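Local structure of rRNA adenine N-6-methyltransferase (Saccharopolyspora erythraea, 6NVM) at residues F125-G139 with I149-T163. The protein transfers methyl groups from S-adenosyl-L-methionine to a specific adenine of 23S rRNA, dimethylating its N6 and so lowering the ribosome's affinity for macrolide-lincosamide-streptogramin B antibiotics. Numbering follows the deposited sequence.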
loop_
_atom_site.group_PDB
_atom_site.type_symbol
_atom_site.label_atom_id
_atom_site.label_comp_id
_atom_site.label_asym_id
_atom_site.label_seq_id
_atom_site.Cartn_x
_atom_site.Cartn_y
_atom_site.Cartn_z
ATOM N N PHE A 125 -8.447 -13.923 5.220
ATOM C CA PHE A 125 -7.684 -12.819 5.790
ATOM C C PHE A 125 -8.496 -11.534 5.848
ATOM O O PHE A 125 -8.271 -10.696 6.732
ATOM C CB PHE A 125 -6.409 -12.568 4.985
ATOM C CG PHE A 125 -5.614 -11.402 5.493
ATOM C CD1 PHE A 125 -4.824 -11.531 6.621
ATOM C CD2 PHE A 125 -5.698 -10.167 4.881
ATOM C CE1 PHE A 125 -4.110 -10.450 7.120
ATOM C CE2 PHE A 125 -4.975 -9.084 5.370
ATOM C CZ PHE A 125 -4.192 -9.225 6.488
ATOM N N LEU A 126 -9.427 -11.349 4.916
ATOM C CA LEU A 126 -10.101 -10.060 4.808
ATOM C C LEU A 126 -11.006 -9.765 5.995
ATOM O O LEU A 126 -11.347 -8.598 6.216
ATOM C CB LEU A 126 -10.893 -9.999 3.504
ATOM C CG LEU A 126 -10.057 -9.639 2.273
ATOM C CD1 LEU A 126 -10.897 -9.762 1.001
ATOM C CD2 LEU A 126 -9.486 -8.226 2.392
ATOM N N THR A 127 -11.401 -10.781 6.760
ATOM C CA THR A 127 -12.196 -10.584 7.967
ATOM C C THR A 127 -11.367 -10.725 9.238
ATOM O O THR A 127 -11.932 -10.726 10.338
ATOM C CB THR A 127 -13.366 -11.572 8.009
ATOM O OG1 THR A 127 -12.866 -12.917 8.079
ATOM C CG2 THR A 127 -14.244 -11.419 6.779
ATOM N N ALA A 128 -10.046 -10.844 9.114
ATOM C CA ALA A 128 -9.174 -10.939 10.275
ATOM C C ALA A 128 -8.965 -9.566 10.913
ATOM O O ALA A 128 -8.964 -8.535 10.240
ATOM C CB ALA A 128 -7.825 -11.537 9.879
ATOM N N GLU A 129 -8.814 -9.563 12.238
ATOM C CA GLU A 129 -8.482 -8.359 12.991
ATOM C C GLU A 129 -6.969 -8.185 13.049
ATOM O O GLU A 129 -6.243 -9.168 13.211
ATOM C CB GLU A 129 -9.030 -8.442 14.416
ATOM C CG GLU A 129 -10.524 -8.226 14.529
ATOM C CD GLU A 129 -10.914 -6.760 14.422
ATOM O OE1 GLU A 129 -10.117 -5.893 14.846
ATOM O OE2 GLU A 129 -12.018 -6.475 13.914
ATOM N N PRO A 130 -6.434 -6.970 12.926
ATOM C CA PRO A 130 -4.997 -6.797 13.110
ATOM C C PRO A 130 -4.621 -6.985 14.566
ATOM O O PRO A 130 -5.450 -6.780 15.469
ATOM C CB PRO A 130 -4.752 -5.348 12.647
ATOM C CG PRO A 130 -6.036 -4.677 12.865
ATOM C CD PRO A 130 -7.092 -5.701 12.577
ATOM N N PRO A 131 -3.380 -7.385 14.849
ATOM C CA PRO A 131 -2.963 -7.525 16.240
ATOM C C PRO A 131 -2.819 -6.167 16.902
ATOM O O PRO A 131 -2.520 -5.162 16.232
ATOM C CB PRO A 131 -1.608 -8.248 16.135
ATOM C CG PRO A 131 -1.120 -7.942 14.773
ATOM C CD PRO A 131 -2.338 -7.815 13.905
ATOM N N PRO A 132 -3.016 -6.084 18.222
ATOM C CA PRO A 132 -2.958 -4.778 18.894
ATOM C C PRO A 132 -1.546 -4.364 19.282
ATOM O O PRO A 132 -1.333 -3.740 20.325
ATOM C CB PRO A 132 -3.837 -4.995 20.128
ATOM C CG PRO A 132 -3.614 -6.433 20.468
ATOM C CD PRO A 132 -3.418 -7.157 19.149
ATOM N N GLU A 133 -0.582 -4.706 18.444
ATOM C CA GLU A 133 0.819 -4.355 18.636
ATOM C C GLU A 133 1.418 -4.075 17.264
ATOM O O GLU A 133 0.802 -4.424 16.248
ATOM C CB GLU A 133 1.576 -5.485 19.340
ATOM C CG GLU A 133 1.497 -6.819 18.596
ATOM C CD GLU A 133 2.404 -7.893 19.179
ATOM O OE1 GLU A 133 3.527 -7.566 19.616
ATOM O OE2 GLU A 133 1.992 -9.072 19.192
ATOM N N PRO A 134 2.592 -3.452 17.182
ATOM C CA PRO A 134 3.201 -3.222 15.868
ATOM C C PRO A 134 3.403 -4.539 15.132
ATOM O O PRO A 134 3.703 -5.571 15.736
ATOM C CB PRO A 134 4.534 -2.541 16.202
ATOM C CG PRO A 134 4.335 -1.956 17.561
ATOM C CD PRO A 134 3.413 -2.901 18.274
ATOM N N PHE A 135 3.222 -4.499 13.814
ATOM C CA PHE A 135 3.342 -5.702 13.002
ATOM C C PHE A 135 3.585 -5.289 11.561
ATOM O O PHE A 135 3.455 -4.118 11.196
ATOM C CB PHE A 135 2.089 -6.577 13.108
ATOM C CG PHE A 135 0.914 -6.046 12.328
ATOM C CD1 PHE A 135 0.168 -4.992 12.818
ATOM C CD2 PHE A 135 0.565 -6.602 11.103
ATOM C CE1 PHE A 135 -0.916 -4.486 12.097
ATOM C CE2 PHE A 135 -0.518 -6.106 10.379
ATOM C CZ PHE A 135 -1.255 -5.044 10.884
ATOM N N ALA A 136 3.951 -6.274 10.748
ATOM C CA ALA A 136 4.104 -6.099 9.316
ATOM C C ALA A 136 3.188 -7.071 8.588
ATOM O O ALA A 136 2.918 -8.173 9.071
ATOM C CB ALA A 136 5.556 -6.325 8.879
ATOM N N PHE A 137 2.701 -6.645 7.424
ATOM C CA PHE A 137 1.924 -7.499 6.540
ATOM C C PHE A 137 2.745 -7.815 5.302
ATOM O O PHE A 137 3.403 -6.931 4.748
ATOM C CB PHE A 137 0.612 -6.829 6.111
ATOM C CG PHE A 137 -0.106 -7.577 5.032
ATOM C CD1 PHE A 137 -0.913 -8.657 5.345
ATOM C CD2 PHE A 137 0.049 -7.229 3.707
ATOM C CE1 PHE A 137 -1.572 -9.363 4.360
ATOM C CE2 PHE A 137 -0.616 -7.933 2.708
ATOM C CZ PHE A 137 -1.428 -9.000 3.041
ATOM N N VAL A 138 2.703 -9.075 4.876
ATOM C CA VAL A 138 3.291 -9.506 3.610
ATOM C C VAL A 138 2.258 -10.347 2.882
ATOM O O VAL A 138 1.596 -11.189 3.496
ATOM C CB VAL A 138 4.591 -10.312 3.824
ATOM C CG1 VAL A 138 5.156 -10.778 2.494
ATOM C CG2 VAL A 138 5.614 -9.484 4.566
ATOM N N GLY A 139 2.116 -10.151 1.576
ATOM C CA GLY A 139 1.094 -10.894 0.864
ATOM C C GLY A 139 1.319 -10.949 -0.628
ATOM O O GLY A 139 1.820 -10.000 -1.241
ATOM N N ILE A 149 -7.340 -5.544 0.231
ATOM C CA ILE A 149 -6.191 -5.811 1.088
ATOM C C ILE A 149 -5.476 -4.508 1.441
ATOM O O ILE A 149 -5.093 -4.282 2.597
ATOM C CB ILE A 149 -5.252 -6.821 0.396
ATOM C CG1 ILE A 149 -5.913 -8.202 0.317
ATOM C CG2 ILE A 149 -3.900 -6.905 1.093
ATOM C CD1 ILE A 149 -5.962 -8.966 1.636
ATOM N N VAL A 150 -5.285 -3.631 0.457
ATOM C CA VAL A 150 -4.717 -2.310 0.733
ATOM C C VAL A 150 -5.532 -1.592 1.808
ATOM O O VAL A 150 -4.976 -1.039 2.768
ATOM C CB VAL A 150 -4.626 -1.490 -0.566
ATOM C CG1 VAL A 150 -4.223 -0.044 -0.284
ATOM C CG2 VAL A 150 -3.631 -2.137 -1.513
ATOM N N ASP A 151 -6.865 -1.596 1.675
ATOM C CA ASP A 151 -7.706 -0.955 2.686
ATOM C C ASP A 151 -7.527 -1.607 4.053
ATOM O O ASP A 151 -7.518 -0.920 5.080
ATOM C CB ASP A 151 -9.181 -1.012 2.288
ATOM C CG ASP A 151 -9.514 -0.133 1.094
ATOM O OD1 ASP A 151 -8.753 0.810 0.791
ATOM O OD2 ASP A 151 -10.563 -0.390 0.468
ATOM N N TRP A 152 -7.411 -2.935 4.088
ATOM C CA TRP A 152 -7.152 -3.623 5.349
ATOM C C TRP A 152 -5.903 -3.061 6.019
ATOM O O TRP A 152 -5.902 -2.761 7.219
ATOM C CB TRP A 152 -7.004 -5.127 5.094
ATOM C CG TRP A 152 -6.959 -5.966 6.339
ATOM C CD1 TRP A 152 -7.983 -6.685 6.877
ATOM C CD2 TRP A 152 -5.827 -6.179 7.199
ATOM N NE1 TRP A 152 -7.564 -7.329 8.018
ATOM C CE2 TRP A 152 -6.247 -7.029 8.238
ATOM C CE3 TRP A 152 -4.506 -5.724 7.195
ATOM C CZ2 TRP A 152 -5.391 -7.441 9.256
ATOM C CZ3 TRP A 152 -3.658 -6.137 8.208
ATOM C CH2 TRP A 152 -4.104 -6.986 9.221
ATOM N N CYS A 153 -4.832 -2.894 5.240
ATOM C CA CYS A 153 -3.572 -2.387 5.780
ATOM C C CYS A 153 -3.679 -0.920 6.182
ATOM O O CYS A 153 -3.167 -0.522 7.235
ATOM C CB CYS A 153 -2.459 -2.575 4.753
ATOM S SG CYS A 153 -2.067 -4.302 4.377
ATOM N N LEU A 154 -4.317 -0.092 5.348
ATOM C CA LEU A 154 -4.452 1.321 5.687
ATOM C C LEU A 154 -5.227 1.516 6.978
ATOM O O LEU A 154 -4.978 2.480 7.711
ATOM C CB LEU A 154 -5.145 2.073 4.553
ATOM C CG LEU A 154 -4.345 2.178 3.259
ATOM C CD1 LEU A 154 -5.227 2.752 2.162
ATOM C CD2 LEU A 154 -3.102 3.042 3.460
ATOM N N GLU A 155 -6.154 0.612 7.285
ATOM C CA GLU A 155 -7.007 0.770 8.452
ATOM C C GLU A 155 -6.441 0.132 9.718
ATOM O O GLU A 155 -7.014 0.324 10.794
ATOM C CB GLU A 155 -8.396 0.196 8.155
ATOM C CG GLU A 155 -9.145 0.986 7.072
ATOM C CD GLU A 155 -10.648 0.775 7.114
ATOM O OE1 GLU A 155 -11.204 0.694 8.232
ATOM O OE2 GLU A 155 -11.273 0.692 6.032
ATOM N N ALA A 156 -5.333 -0.598 9.630
ATOM C CA ALA A 156 -4.725 -1.205 10.810
ATOM C C ALA A 156 -3.854 -0.184 11.534
ATOM O O ALA A 156 -2.779 0.163 11.039
ATOM C CB ALA A 156 -3.895 -2.422 10.413
ATOM N N PRO A 157 -4.262 0.315 12.703
ATOM C CA PRO A 157 -3.544 1.457 13.292
ATOM C C PRO A 157 -2.126 1.146 13.750
ATOM O O PRO A 157 -1.334 2.088 13.883
ATOM C CB PRO A 157 -4.434 1.866 14.474
ATOM C CG PRO A 157 -5.225 0.657 14.800
ATOM C CD PRO A 157 -5.448 -0.057 13.497
ATOM N N THR A 158 -1.776 -0.116 14.002
ATOM C CA THR A 158 -0.441 -0.461 14.485
ATOM C C THR A 158 0.479 -0.999 13.397
ATOM O O THR A 158 1.614 -1.381 13.702
ATOM C CB THR A 158 -0.515 -1.502 15.609
ATOM O OG1 THR A 158 -0.928 -2.758 15.065
ATOM C CG2 THR A 158 -1.482 -1.077 16.720
ATOM N N ILE A 159 0.033 -1.053 12.143
ATOM C CA ILE A 159 0.883 -1.605 11.098
ATOM C C ILE A 159 2.110 -0.721 10.930
ATOM O O ILE A 159 2.047 0.507 11.089
ATOM C CB ILE A 159 0.109 -1.746 9.776
ATOM C CG1 ILE A 159 0.877 -2.632 8.797
ATOM C CG2 ILE A 159 -0.149 -0.381 9.132
ATOM C CD1 ILE A 159 0.049 -3.100 7.611
ATOM N N GLU A 160 3.247 -1.354 10.631
ATOM C CA GLU A 160 4.463 -0.637 10.260
ATOM C C GLU A 160 4.644 -0.613 8.752
ATOM O O GLU A 160 4.700 0.464 8.150
ATOM C CB GLU A 160 5.699 -1.269 10.916
ATOM C CG GLU A 160 5.805 -1.019 12.392
ATOM C CD GLU A 160 7.207 -1.267 12.928
ATOM O OE1 GLU A 160 8.069 -1.753 12.165
ATOM O OE2 GLU A 160 7.445 -0.965 14.113
ATOM N N THR A 161 4.745 -1.789 8.131
ATOM C CA THR A 161 4.915 -1.900 6.693
ATOM C C THR A 161 3.977 -2.959 6.143
ATOM O O THR A 161 3.588 -3.901 6.842
ATOM C CB THR A 161 6.350 -2.273 6.306
ATOM O OG1 THR A 161 6.622 -3.610 6.745
ATOM C CG2 THR A 161 7.331 -1.310 6.932
ATOM N N ALA A 162 3.620 -2.787 4.873
ATOM C CA ALA A 162 2.854 -3.773 4.128
ATOM C C ALA A 162 3.575 -3.981 2.808
ATOM O O ALA A 162 3.756 -3.030 2.041
ATOM C CB ALA A 162 1.411 -3.322 3.896
ATOM N N THR A 163 4.007 -5.211 2.559
ATOM C CA THR A 163 4.740 -5.570 1.355
ATOM C C THR A 163 3.856 -6.516 0.558
ATOM O O THR A 163 3.444 -7.561 1.073
ATOM C CB THR A 163 6.077 -6.220 1.709
ATOM O OG1 THR A 163 6.848 -5.306 2.498
ATOM C CG2 THR A 163 6.866 -6.576 0.457
HETATM O O HOH W 1 5.996 -5.762 5.076
#
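Trp152 reaches from its helix into the bend of 125-134 and is gripped by its face and its rim. Phe125 CZ sits over the centre of the indole's six-membered ring, 3.5 Å from Trp152 CE2, with the two ring planes inclined at 44°. At the indole's edge, Trp152 NE1 donates to Ala128 O (2.9 Å), nearly in the ring plane, so the indole covers much apolar surface while its N-H, its one polar group, is satisfied and the ring's rotation is fixed. Further round the rim stands Phe135, its plane almost perpendicular (85°) and neither ring over the other's face. With CG between the backbone N and carbonyl carbon (chi1 76°), the Phe135 ring swings toward 149-163, where Ile159 CG1 makes a CH-pi contact with one face; Pro131 CD, from its own segment, covers the opposite face, and the small methyl of Ala156 fits at the edge, 3.8 Å from Phe135 CZ.

These side chains fill the space between sheet and helix in a beta-alpha-beta unit of the Rossmann-like methyltransferase fold. Strands 135-139 and 159-163 run parallel, joined by hydrogen bonds such as Phe137 N to Thr161 O (2.9 Å); helix 149-155 runs antiparallel to strand 135-139, on the face carrying Phe135 and Phe137. The small, polarisable Cys153 SG meets the Phe137 ring obliquely, 3.7 Å from Phe137 CD2. Branched Ile149 serves two rings: CG2 touches Phe137, while Ile149 CD1 lies at the Phe125 edge, 3.5 Å from Phe125 CD2.

Where the strands begin, Thr158's short side chain lets OG1 donate to Glu133 O (2.7 Å) from above the carbonyl plane. Glu160's carboxylate salt-bridges Arg69.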